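Local coordinates for protein alternansucrase (Leuconostoc mesenteroides, PDB 6HVG) that belongs to glycoside hydrolase family 70, holds a calcium ion, and carries choline-binding-type repeats built of short beta hairpins, at residues K338-Y341 against H347-K350; N351-F356 against F360-A365. One frame throughout, in Å; residues are numbered along the deposited sequence.

Contact 1: K338-Y341 against H347-K350; sequences KTYY and HLRK
Tyr-341 and Arg-349 are joined by the one direct hydrogen bond here: the amide N of Arg-349 donates to the carbonyl O of Tyr-341 at 3.2 Å, with 156° at the hydrogen. A water adds a second polar link beside it, accepting from Tyr-341 N at 2.7 Å and donating to Arg-349 O at 3.0 Å; other acceptors around it compete for its protons, so this second leg is less certain. Tyr-341 therefore uses both its backbone N and its backbone O towards Arg-349, one through water and one directly.

The apolar contacts come in two pairs. Tyr-341 and Arg-349 lie alongside each other and point the same way, with Arg-349 CG 3.5 Å from Tyr-341 CD2. The ring and guanidinium planes are 26° apart, but it is the aliphatic root of the arginine that touches. Bends at its second and third torsions carry the charged end away from the strand, and its NH1 makes a long, weak ion pair with Asp-343, whose other carboxylate oxygen takes the backbone N of His-347. The second pair is Leu-348 across Tyr-340: CD1 of the leucine sits 3.9 Å from Tyr-340 CB and slightly farther from the ring atom CD1. Phe-311 meets the Tyr-340 ring edge-to-face, and Tyr-352 packs on that of Tyr-341.

Within this choline-binding-type repeat, the contact ties strand 338-342 to the connection leading to strand 352-355. With a single direct bond and one water, the link is sparser than strand pairing within a sheet, and the aliphatic parts of Leu-348 and Arg-349, laid against the two tyrosines, supplement it.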
loop_
_atom_site.group_PDB
_atom_site.type_symbol
_atom_site.label_atom_id
_atom_site.label_comp_id
_atom_site.label_asym_id
_atom_site.label_seq_id
_atom_site.Cartn_x
_atom_site.Cartn_y
_atom_site.Cartn_z
ATOM N N LYS A 338 31.137 -12.660 -44.497
ATOM C CA LYS A 338 30.790 -12.745 -43.082
ATOM C C LYS A 338 30.114 -14.069 -42.779
ATOM O O LYS A 338 29.439 -14.639 -43.644
ATOM C CB LYS A 338 29.868 -11.598 -42.697
ATOM C CG LYS A 338 30.552 -10.255 -42.561
ATOM C CD LYS A 338 29.645 -9.146 -43.056
ATOM C CE LYS A 338 30.208 -7.779 -42.770
ATOM N NZ LYS A 338 29.973 -7.450 -41.340
ATOM N N THR A 339 30.308 -14.543 -41.549
ATOM C CA THR A 339 29.856 -15.859 -41.128
ATOM C C THR A 339 28.745 -15.746 -40.082
ATOM O O THR A 339 28.861 -15.047 -39.082
ATOM C CB THR A 339 31.026 -16.693 -40.578
ATOM O OG1 THR A 339 32.058 -16.743 -41.570
ATOM C CG2 THR A 339 30.590 -18.113 -40.247
ATOM N N TYR A 340 27.651 -16.441 -40.361
ATOM C CA TYR A 340 26.469 -16.444 -39.527
ATOM C C TYR A 340 26.185 -17.877 -39.113
ATOM O O TYR A 340 26.573 -18.798 -39.828
ATOM C CB TYR A 340 25.291 -15.902 -40.349
ATOM C CG TYR A 340 25.503 -14.522 -40.910
ATOM C CD1 TYR A 340 25.185 -13.398 -40.157
ATOM C CD2 TYR A 340 25.991 -14.343 -42.189
ATOM C CE1 TYR A 340 25.360 -12.123 -40.668
ATOM C CE2 TYR A 340 26.153 -13.074 -42.727
ATOM C CZ TYR A 340 25.835 -11.969 -41.966
ATOM O OH TYR A 340 26.017 -10.712 -42.459
ATOM N N TYR A 341 25.524 -18.049 -37.973
ATOM C CA TYR A 341 25.164 -19.365 -37.516
ATOM C C TYR A 341 23.658 -19.523 -37.509
ATOM O O TYR A 341 22.967 -18.807 -36.817
ATOM C CB TYR A 341 25.750 -19.652 -36.134
ATOM C CG TYR A 341 25.127 -20.864 -35.459
ATOM C CD1 TYR A 341 25.213 -22.115 -36.041
ATOM C CD2 TYR A 341 24.453 -20.741 -34.247
ATOM C CE1 TYR A 341 24.657 -23.219 -35.427
ATOM C CE2 TYR A 341 23.875 -21.822 -33.633
ATOM C CZ TYR A 341 23.979 -23.068 -34.221
ATOM O OH TYR A 341 23.403 -24.150 -33.583
ATOM N N HIS A 347 16.814 -20.750 -37.800
ATOM C CA HIS A 347 16.813 -19.454 -37.115
ATOM C C HIS A 347 18.225 -18.863 -37.022
ATOM O O HIS A 347 19.154 -19.534 -36.625
ATOM C CB HIS A 347 16.191 -19.526 -35.699
ATOM C CG HIS A 347 14.764 -20.022 -35.680
ATOM N ND1 HIS A 347 13.998 -20.109 -36.826
ATOM C CD2 HIS A 347 13.964 -20.444 -34.665
ATOM C CE1 HIS A 347 12.795 -20.563 -36.524
ATOM N NE2 HIS A 347 12.749 -20.780 -35.224
ATOM N N LEU A 348 18.362 -17.591 -37.390
ATOM C CA LEU A 348 19.600 -16.849 -37.233
ATOM C C LEU A 348 19.805 -16.572 -35.746
ATOM O O LEU A 348 18.909 -16.068 -35.072
ATOM C CB LEU A 348 19.521 -15.539 -38.012
ATOM C CG LEU A 348 20.708 -14.589 -37.880
ATOM C CD1 LEU A 348 21.940 -15.196 -38.511
ATOM C CD2 LEU A 348 20.393 -13.234 -38.496
ATOM N N ARG A 349 20.986 -16.911 -35.242
ATOM C CA ARG A 349 21.282 -16.779 -33.810
ATOM C C ARG A 349 22.154 -15.555 -33.553
ATOM O O ARG A 349 23.291 -15.458 -34.034
ATOM C CB ARG A 349 21.969 -18.041 -33.296
ATOM C CG ARG A 349 21.262 -19.317 -33.708
ATOM C CD ARG A 349 19.811 -19.289 -33.245
ATOM N NE ARG A 349 19.739 -19.049 -31.801
ATOM C CZ ARG A 349 19.516 -19.973 -30.869
ATOM N NH1 ARG A 349 19.300 -21.236 -31.184
ATOM N NH2 ARG A 349 19.486 -19.622 -29.588
ATOM N N LYS A 350 21.598 -14.615 -32.812
ATOM C CA LYS A 350 22.279 -13.407 -32.468
ATOM C C LYS A 350 22.605 -13.446 -30.991
ATOM O O LYS A 350 21.925 -14.100 -30.223
ATOM C CB LYS A 350 21.387 -12.208 -32.790
ATOM C CG LYS A 350 20.923 -12.132 -34.244
ATOM C CD LYS A 350 20.186 -10.828 -34.493
ATOM C CE LYS A 350 19.542 -10.805 -35.860
ATOM N NZ LYS A 350 18.512 -9.734 -35.908
HETATM O O HOH W 1 24.629 -15.808 -36.659
#

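Contact 2: N351-F356 against F360-A365; sequences NYAGTF and FMYFDA
Tyr-362 reaches across the hairpin with its hydroxyl to Asn-351, where OH donates to OD1 at 2.5 Å. The amide and ring planes stand almost perpendicular, 85° apart, and OD1 lies at the edge of the ring, near its plane. Both side chains start out anti to their backbone N (chi1 -167° for Asn-351, 167° for Tyr-362), which brings the two polar ends together beside the start of strand 352-355.

Further along the same face, the far end of the Phe-360 ring, CZ, comes 3.8 Å from Ala-353 CB, while Thr-355 CG2 rests 3.7 Å from Phe-360 CA. On the reverse face Phe-363 turns the edge of its ring to the chain, so that CD2 lies 3.3 Å from Tyr-352 O. Met-361, its neighbour on that face, lays CG over the rim of the Phe-363 ring.

Between the two faces runs an antiparallel ladder. Tyr-352 and Phe-363 form a hydrogen-bonded pair, Phe-363 N reaching Tyr-352 O at 2.7 Å; Gly-354 and Met-361 form the next, with Ala-353 opposite Tyr-362 between them as a non-hydrogen-bonded pair. At the open end a G1 beta bulge sets two residues, Asn-351 and Tyr-352, against Phe-363 alone, and Asn-351 N makes a weak bond to Asp-364 O.

Strand 360-363 is the middle strand of a small antiparallel sheet, with 370-371 on its other side; Asp-364 bridges to Lys-371 by a salt bridge. The face bearing Ala-353 and Phe-360 packs on Tyr-1357 of strand 1354-1357. Tyr-352 touches Phe-1369 and Thr-1371 of strand 1368-1371, and strand 352-355 also bonds to these two residues through the Ala-353 backbone.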
loop_
_atom_site.group_PDB
_atom_site.type_symbol
_atom_site.label_atom_id
_atom_site.label_comp_id
_atom_site.label_asym_id
_atom_site.label_seq_id
_atom_site.Cartn_x
_atom_site.Cartn_y
_atom_site.Cartn_z
ATOM N N ASN A 351 23.658 -12.725 -30.619
ATOM C CA ASN A 351 24.235 -12.729 -29.273
ATOM C C ASN A 351 24.482 -14.149 -28.782
ATOM O O ASN A 351 24.082 -14.524 -27.695
ATOM C CB ASN A 351 23.374 -11.940 -28.304
ATOM C CG ASN A 351 24.084 -11.658 -26.983
ATOM O OD1 ASN A 351 25.314 -11.373 -26.944
ATOM N ND2 ASN A 351 23.327 -11.707 -25.891
ATOM N N TYR A 352 25.189 -14.917 -29.608
ATOM C CA TYR A 352 25.408 -16.347 -29.392
ATOM C C TYR A 352 26.914 -16.614 -29.460
ATOM O O TYR A 352 27.558 -16.318 -30.467
ATOM C CB TYR A 352 24.682 -17.144 -30.488
ATOM C CG TYR A 352 24.568 -18.636 -30.260
ATOM C CD1 TYR A 352 25.636 -19.496 -30.535
ATOM C CD2 TYR A 352 23.388 -19.199 -29.820
ATOM C CE1 TYR A 352 25.537 -20.877 -30.341
ATOM C CE2 TYR A 352 23.279 -20.578 -29.630
ATOM C CZ TYR A 352 24.359 -21.418 -29.892
ATOM O OH TYR A 352 24.251 -22.790 -29.711
ATOM N N ALA A 353 27.457 -17.175 -28.389
ATOM C CA ALA A 353 28.858 -17.555 -28.348
ATOM C C ALA A 353 29.003 -19.044 -28.538
ATOM O O ALA A 353 28.240 -19.810 -27.995
ATOM C CB ALA A 353 29.463 -17.147 -27.010
ATOM N N GLY A 354 29.997 -19.463 -29.308
ATOM C CA GLY A 354 30.325 -20.887 -29.390
ATOM C C GLY A 354 31.499 -21.256 -30.281
ATOM O O GLY A 354 31.934 -20.465 -31.096
ATOM N N THR A 355 32.006 -22.475 -30.102
ATOM C CA THR A 355 33.142 -22.945 -30.887
ATOM C C THR A 355 32.672 -23.655 -32.142
ATOM O O THR A 355 32.387 -24.848 -32.121
ATOM C CB THR A 355 34.072 -23.861 -30.070
ATOM O OG1 THR A 355 33.289 -24.802 -29.307
ATOM C CG2 THR A 355 34.967 -23.027 -29.129
ATOM N N PHE A 356 32.616 -22.906 -33.238
ATOM C CA PHE A 356 32.050 -23.402 -34.487
ATOM C C PHE A 356 33.095 -23.907 -35.482
ATOM O O PHE A 356 32.892 -24.963 -36.097
ATOM C CB PHE A 356 31.176 -22.324 -35.124
ATOM N N PHE A 360 36.820 -20.534 -31.221
ATOM C CA PHE A 360 35.748 -19.712 -30.671
ATOM C C PHE A 360 35.218 -18.741 -31.728
ATOM O O PHE A 360 35.963 -18.342 -32.608
ATOM C CB PHE A 360 36.255 -18.945 -29.456
ATOM C CG PHE A 360 35.206 -18.101 -28.783
ATOM C CD1 PHE A 360 34.414 -18.616 -27.762
ATOM C CD2 PHE A 360 34.990 -16.799 -29.188
ATOM C CE1 PHE A 360 33.436 -17.841 -27.156
ATOM C CE2 PHE A 360 34.011 -16.019 -28.590
ATOM C CZ PHE A 360 33.220 -16.547 -27.584
ATOM N N MET A 361 33.926 -18.413 -31.649
ATOM C CA MET A 361 33.307 -17.368 -32.464
ATOM C C MET A 361 32.046 -16.822 -31.796
ATOM O O MET A 361 31.166 -17.583 -31.404
ATOM C CB MET A 361 32.952 -17.910 -33.842
ATOM C CG MET A 361 32.396 -16.855 -34.795
ATOM S SD MET A 361 32.421 -17.287 -36.551
ATOM C CE MET A 361 34.095 -17.882 -36.797
ATOM N N TYR A 362 31.984 -15.506 -31.623
ATOM C CA TYR A 362 30.823 -14.839 -31.032
ATOM C C TYR A 362 29.997 -14.198 -32.130
ATOM O O TYR A 362 30.513 -13.425 -32.926
ATOM C CB TYR A 362 31.231 -13.772 -30.012
ATOM C CG TYR A 362 30.084 -12.858 -29.622
ATOM C CD1 TYR A 362 29.035 -13.317 -28.843
ATOM C CD2 TYR A 362 30.043 -11.540 -30.043
ATOM C CE1 TYR A 362 27.979 -12.476 -28.501
ATOM C CE2 TYR A 362 29.002 -10.704 -29.698
ATOM C CZ TYR A 362 27.973 -11.180 -28.946
ATOM O OH TYR A 362 26.930 -10.351 -28.608
ATOM N N PHE A 363 28.706 -14.522 -32.164
ATOM C CA PHE A 363 27.807 -13.978 -33.182
ATOM C C PHE A 363 27.043 -12.723 -32.708
ATOM O O PHE A 363 26.318 -12.739 -31.717
ATOM C CB PHE A 363 26.878 -15.069 -33.678
ATOM C CG PHE A 363 27.606 -16.203 -34.302
ATOM C CD1 PHE A 363 27.971 -16.139 -35.621
ATOM C CD2 PHE A 363 27.962 -17.313 -33.561
ATOM C CE1 PHE A 363 28.670 -17.168 -36.211
ATOM C CE2 PHE A 363 28.654 -18.353 -34.134
ATOM C CZ PHE A 363 29.010 -18.286 -35.467
ATOM N N ASP A 364 27.277 -11.643 -33.442
ATOM C CA ASP A 364 26.838 -10.279 -33.145
ATOM C C ASP A 364 25.408 -10.186 -32.637
ATOM O O ASP A 364 24.535 -10.886 -33.136
ATOM C CB ASP A 364 26.935 -9.478 -34.459
ATOM C CG ASP A 364 27.293 -8.046 -34.253
ATOM O OD1 ASP A 364 26.730 -7.390 -33.336
ATOM O OD2 ASP A 364 28.140 -7.574 -35.027
ATOM N N ALA A 365 25.159 -9.286 -31.687
ATOM C CA ALA A 365 23.791 -8.960 -31.269
ATOM C C ALA A 365 23.007 -8.204 -32.359
ATOM O O ALA A 365 21.792 -8.381 -32.486
ATOM C CB ALA A 365 23.814 -8.147 -29.990
#

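Both contacts lie within one choline-binding-type repeat, their centres about 8 Å apart, and follow one another along the chain. Contact 1 is a surface contact between a strand and the loop after it. Contact 2, partly buried, pairs two strands of a hairpin and covers more than twice the area. Their chemistry follows suit: one backbone bond, a water and aliphatic contacts make up the first, a backbone ladder with a bulge at its open end the second. They hold different elements yet touch directly. Tyr-341 CB packs 3.6 Å from Phe-363 CZ, and Lys-350 CB lies 3.4 Å from Asp-364 O, where the loop of contact 1 runs into the hairpin.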